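Local coordinates for aminotransferase class-III (Ochrobactrum anthropi, PDB 5GHG), which probably catalyses pyridoxal-phosphate-dependent amino-group transfer as an omega-transaminase of class III, here holding its cofactor in the aminated form, at residues 360-365 with 438-443; 382-387 with 420-425. The protein carries 1 engineered substitution. All coordinates share one frame; numbering follows the deposited sequence.

Interaction 1: 360-365 with 438-443; sequences KRLREL and TMVSAL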
# COMPACT_ATOMS: atom_id res chain seq x y z
N LYS B 360 -26.87 -18.30 -15.59
CA LYS B 360 -28.16 -18.95 -15.86
C LYS B 360 -28.72 -19.60 -14.61
O LYS B 360 -29.90 -19.40 -14.27
CB LYS B 360 -28.00 -19.98 -16.98
CG LYS B 360 -29.24 -20.80 -17.29
CD LYS B 360 -28.89 -21.98 -18.22
CE LYS B 360 -30.13 -22.77 -18.64
NZ LYS B 360 -31.03 -21.98 -19.54
N ARG B 361 -27.90 -20.37 -13.88
CA ARG B 361 -28.37 -21.00 -12.66
C ARG B 361 -28.85 -19.98 -11.63
O ARG B 361 -29.90 -20.16 -11.01
CB ARG B 361 -27.28 -21.91 -12.06
CG ARG B 361 -27.11 -23.23 -12.82
CD ARG B 361 -28.29 -24.17 -12.53
NE ARG B 361 -28.50 -24.32 -11.08
CZ ARG B 361 -27.95 -25.26 -10.35
NH1 ARG B 361 -27.17 -26.16 -10.93
NH2 ARG B 361 -28.17 -25.32 -9.03
N LEU B 362 -28.10 -18.89 -11.45
CA LEU B 362 -28.52 -17.89 -10.48
C LEU B 362 -29.85 -17.25 -10.87
O LEU B 362 -30.68 -16.95 -10.01
CB LEU B 362 -27.44 -16.82 -10.29
CG LEU B 362 -26.22 -17.19 -9.45
CD1 LEU B 362 -25.16 -16.10 -9.55
CD2 LEU B 362 -26.58 -17.44 -7.98
N ARG B 363 -30.05 -17.01 -12.16
CA ARG B 363 -31.29 -16.36 -12.58
C ARG B 363 -32.51 -17.27 -12.43
O ARG B 363 -33.63 -16.77 -12.40
CB ARG B 363 -31.14 -15.83 -14.00
CG ARG B 363 -30.38 -14.49 -14.00
CD ARG B 363 -29.97 -14.04 -15.37
NE ARG B 363 -29.28 -12.75 -15.32
CZ ARG B 363 -28.03 -12.60 -14.92
NH1 ARG B 363 -27.35 -13.66 -14.50
NH2 ARG B 363 -27.44 -11.40 -14.94
N GLU B 364 -32.31 -18.57 -12.30
CA GLU B 364 -33.42 -19.46 -12.00
C GLU B 364 -34.02 -19.18 -10.62
O GLU B 364 -35.12 -19.66 -10.34
CB GLU B 364 -32.98 -20.93 -12.09
CG GLU B 364 -32.56 -21.34 -13.49
CD GLU B 364 -31.88 -22.71 -13.55
OE1 GLU B 364 -31.72 -23.35 -12.50
OE2 GLU B 364 -31.49 -23.13 -14.66
N LEU B 365 -33.33 -18.42 -9.77
CA LEU B 365 -33.83 -18.06 -8.46
C LEU B 365 -34.53 -16.70 -8.44
O LEU B 365 -34.93 -16.26 -7.37
CB LEU B 365 -32.69 -18.04 -7.43
CG LEU B 365 -31.76 -19.24 -7.43
CD1 LEU B 365 -30.74 -19.06 -6.32
CD2 LEU B 365 -32.53 -20.55 -7.29
N THR B 438 -23.00 -26.96 -7.24
CA THR B 438 -23.01 -27.09 -5.79
C THR B 438 -23.18 -25.74 -5.10
O THR B 438 -23.95 -25.61 -4.16
CB THR B 438 -21.70 -27.76 -5.34
OG1 THR B 438 -21.63 -29.05 -5.93
CG2 THR B 438 -21.64 -27.90 -3.83
N MET B 439 -22.47 -24.71 -5.58
CA MET B 439 -22.54 -23.39 -4.97
C MET B 439 -23.95 -22.79 -5.07
O MET B 439 -24.49 -22.27 -4.08
CB MET B 439 -21.50 -22.48 -5.64
CG MET B 439 -21.41 -21.05 -5.15
SD MET B 439 -20.24 -20.16 -6.24
CE MET B 439 -19.07 -21.45 -6.50
N VAL B 440 -24.56 -22.87 -6.25
CA VAL B 440 -25.87 -22.26 -6.43
C VAL B 440 -26.95 -23.06 -5.69
O VAL B 440 -27.89 -22.48 -5.15
CB VAL B 440 -26.20 -22.10 -7.91
CG1 VAL B 440 -27.64 -21.62 -8.07
CG2 VAL B 440 -25.23 -21.11 -8.57
N SER B 441 -26.82 -24.39 -5.65
CA SER B 441 -27.75 -25.17 -4.85
C SER B 441 -27.66 -24.81 -3.36
O SER B 441 -28.67 -24.83 -2.66
CB SER B 441 -27.53 -26.67 -5.05
OG SER B 441 -27.77 -27.03 -6.39
N ALA B 442 -26.47 -24.47 -2.88
CA ALA B 442 -26.36 -24.03 -1.48
C ALA B 442 -27.06 -22.69 -1.27
O ALA B 442 -27.67 -22.45 -0.21
CB ALA B 442 -24.90 -23.93 -1.06
N LEU B 443 -26.98 -21.80 -2.25
CA LEU B 443 -27.71 -20.54 -2.14
C LEU B 443 -29.21 -20.78 -2.14
O LEU B 443 -29.94 -20.19 -1.34
CB LEU B 443 -27.31 -19.60 -3.26
CG LEU B 443 -28.11 -18.30 -3.33
CD1 LEU B 443 -27.92 -17.47 -2.05
CD2 LEU B 443 -27.73 -17.52 -4.57
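The guanidinium of R361 meets S441 at its edge: NH2 lies 3.2 Å from S441 OG, which sits in the guanidinium plane, and the bond is bent at 143°. V440 CG1 approaches the same group obliquely, 3.9 Å from NH2. CB of R361 rests 4.0 Å from V440 CG1, and bends at chi2 and chi3 (-73° and -52°) then carry the guanidinium past the valine to S441. At this polar end of the contact NH1 forms a salt bridge with D437 and a hydrogen bond with Y357 OH, and S441 OG also bonds to D437 O; a small hydroxyl residue suits this spot because it can serve both partners. A leucine in place of R361 would probably leave D437 without its charged mate and S441 OG without this donor. Beyond these polar groups the contact is apolar. V440 CG2 lies 4.0 Å from L362 CD2, and L443 CD2 comes within 3.6 Å of L362 CD2, where the two leucines cross nearly at right angles. L365 CD1 reaches L443 CD2 at 3.8 Å. The C-terminal end of helix 347-363, with L365, thus packs on helix 433-455, L362 and L443 also resting on strand 380-385 and L443 on strand 422-425.

Interaction 2: 382-387 with 420-425; sequences GVELVT and GDTLAF
G382, V383 and E384 pair with A424, L423 and T422 in neighbouring antiparallel strands, with 166° between their N-to-C directions, in a mixed sheet drawn from both the N-terminal and C-terminal regions of this fold type I aminotransferase. V383 and L423 form the hydrogen-bonded pair: V383 N reaches L423 O at 2.8 Å, and L423 N returns to V383 O at 2.9 Å. The packing is tightest at G382, opposite A424 in a non-hydrogen-bonded pair. A CB on G382 would come to 3.0 Å from T422 CG2, consistent with a glycine here. On the same face as T422, E384, its CG anti to the backbone N (chi1 -175°) and its chain extended, lays CB and CG against T422 OG1, each 3.5 Å away, before its carboxylate makes salt bridges with R188 and R375, which answer its buried charge. The other face is apolar and less closely fitted across the strands: V383 CG2 lies 4.1 Å from F425 CE2, and L385 CD1 stands 4.2 Å from L423 CD1. Branched and aromatic residues suit it because helices 433-455 and 400-411 pack there. Just beyond strand 422-425, L385 N gives the last direct bond, to D421 O, and water then takes over. D421 OD1 accepts from G402 N, while one water donates to D421 OD2 at 2.7 Å and to L385 O at 2.8 Å.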
# COMPACT_ATOMS: atom_id res chain seq x y z
N GLY B 382 -24.24 -10.78 -8.38
CA GLY B 382 -24.81 -10.39 -7.11
C GLY B 382 -26.27 -10.76 -7.05
O GLY B 382 -26.98 -10.68 -8.05
N VAL B 383 -26.70 -11.19 -5.88
CA VAL B 383 -28.09 -11.56 -5.62
C VAL B 383 -28.58 -10.65 -4.51
O VAL B 383 -28.16 -10.80 -3.35
CB VAL B 383 -28.24 -13.05 -5.26
CG1 VAL B 383 -29.68 -13.40 -4.95
CG2 VAL B 383 -27.72 -13.94 -6.38
N GLU B 384 -29.44 -9.69 -4.84
CA GLU B 384 -29.91 -8.73 -3.85
C GLU B 384 -31.20 -9.22 -3.22
O GLU B 384 -32.16 -9.54 -3.93
CB GLU B 384 -30.11 -7.34 -4.46
CG GLU B 384 -30.48 -6.30 -3.41
CD GLU B 384 -30.29 -4.86 -3.87
OE1 GLU B 384 -29.67 -4.65 -4.92
OE2 GLU B 384 -30.78 -3.94 -3.17
N LEU B 385 -31.21 -9.27 -1.90
CA LEU B 385 -32.30 -9.85 -1.13
C LEU B 385 -33.24 -8.78 -0.60
O LEU B 385 -32.79 -7.69 -0.19
CB LEU B 385 -31.75 -10.69 0.03
CG LEU B 385 -30.76 -11.78 -0.35
CD1 LEU B 385 -30.29 -12.54 0.88
CD2 LEU B 385 -31.37 -12.74 -1.38
N VAL B 386 -34.53 -9.10 -0.57
CA VAL B 386 -35.57 -8.22 -0.04
C VAL B 386 -36.63 -9.11 0.59
O VAL B 386 -36.72 -10.29 0.29
CB VAL B 386 -36.21 -7.35 -1.16
CG1 VAL B 386 -35.17 -6.44 -1.81
CG2 VAL B 386 -36.83 -8.23 -2.22
N THR B 387 -37.45 -8.53 1.47
CA THR B 387 -38.66 -9.22 1.92
C THR B 387 -39.94 -8.68 1.30
O THR B 387 -40.96 -9.36 1.35
CB THR B 387 -38.79 -9.18 3.45
OG1 THR B 387 -38.69 -7.83 3.92
CG2 THR B 387 -37.71 -10.02 4.09
N GLY B 420 -24.15 -5.07 2.00
CA GLY B 420 -25.50 -4.75 2.40
C GLY B 420 -26.36 -6.01 2.28
O GLY B 420 -26.03 -7.06 2.85
N ASP B 421 -27.47 -5.93 1.55
CA ASP B 421 -28.33 -7.09 1.36
C ASP B 421 -28.06 -7.83 0.05
O ASP B 421 -28.85 -8.67 -0.35
CB ASP B 421 -29.81 -6.67 1.45
CG ASP B 421 -30.23 -6.33 2.88
OD1 ASP B 421 -29.56 -6.84 3.81
OD2 ASP B 421 -31.20 -5.58 3.08
N THR B 422 -26.93 -7.56 -0.59
CA THR B 422 -26.52 -8.29 -1.78
C THR B 422 -25.48 -9.33 -1.41
O THR B 422 -24.47 -9.02 -0.77
CB THR B 422 -25.94 -7.33 -2.85
OG1 THR B 422 -26.95 -6.39 -3.23
CG2 THR B 422 -25.49 -8.11 -4.09
N LEU B 423 -25.73 -10.58 -1.79
CA LEU B 423 -24.72 -11.64 -1.72
C LEU B 423 -23.97 -11.70 -3.05
O LEU B 423 -24.59 -11.78 -4.11
CB LEU B 423 -25.38 -12.99 -1.46
CG LEU B 423 -26.19 -13.12 -0.18
CD1 LEU B 423 -26.73 -14.54 -0.06
CD2 LEU B 423 -25.35 -12.75 1.02
N ALA B 424 -22.64 -11.68 -2.98
CA ALA B 424 -21.84 -11.69 -4.21
C ALA B 424 -21.25 -13.07 -4.45
O ALA B 424 -20.99 -13.84 -3.52
CB ALA B 424 -20.71 -10.66 -4.14
N PHE B 425 -21.04 -13.38 -5.72
CA PHE B 425 -20.39 -14.61 -6.14
C PHE B 425 -19.32 -14.24 -7.17
O PHE B 425 -19.61 -13.55 -8.15
CB PHE B 425 -21.41 -15.59 -6.69
CG PHE B 425 -22.42 -15.99 -5.66
CD1 PHE B 425 -22.21 -17.09 -4.85
CD2 PHE B 425 -23.53 -15.18 -5.42
CE1 PHE B 425 -23.11 -17.43 -3.87
CE2 PHE B 425 -24.42 -15.51 -4.43
CZ PHE B 425 -24.22 -16.63 -3.65
O HOH W 1 -32.70 -5.05 0.87

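From the N terminus, the chain passes through the end of helix 347-363 and turns into strands 371-377 and 380-385. It then runs through helix 400-411 and strand 414-419 to reach strand 422-425, where interaction 2 closes a loop of 32 intervening residues. Helix 433-455 is the next element of the chain and brings 438-443 back to 360-365, so interaction 1 closes the wider loop, 72 residues long, and encloses the smaller one without crossing it. The two contacts share one apolar layer between sheet and helices: L443 CD2 touches F425 CZ at 3.7 Å and also meets V383 CG2, while M439 SD lies 3.9 Å from F425 CD1.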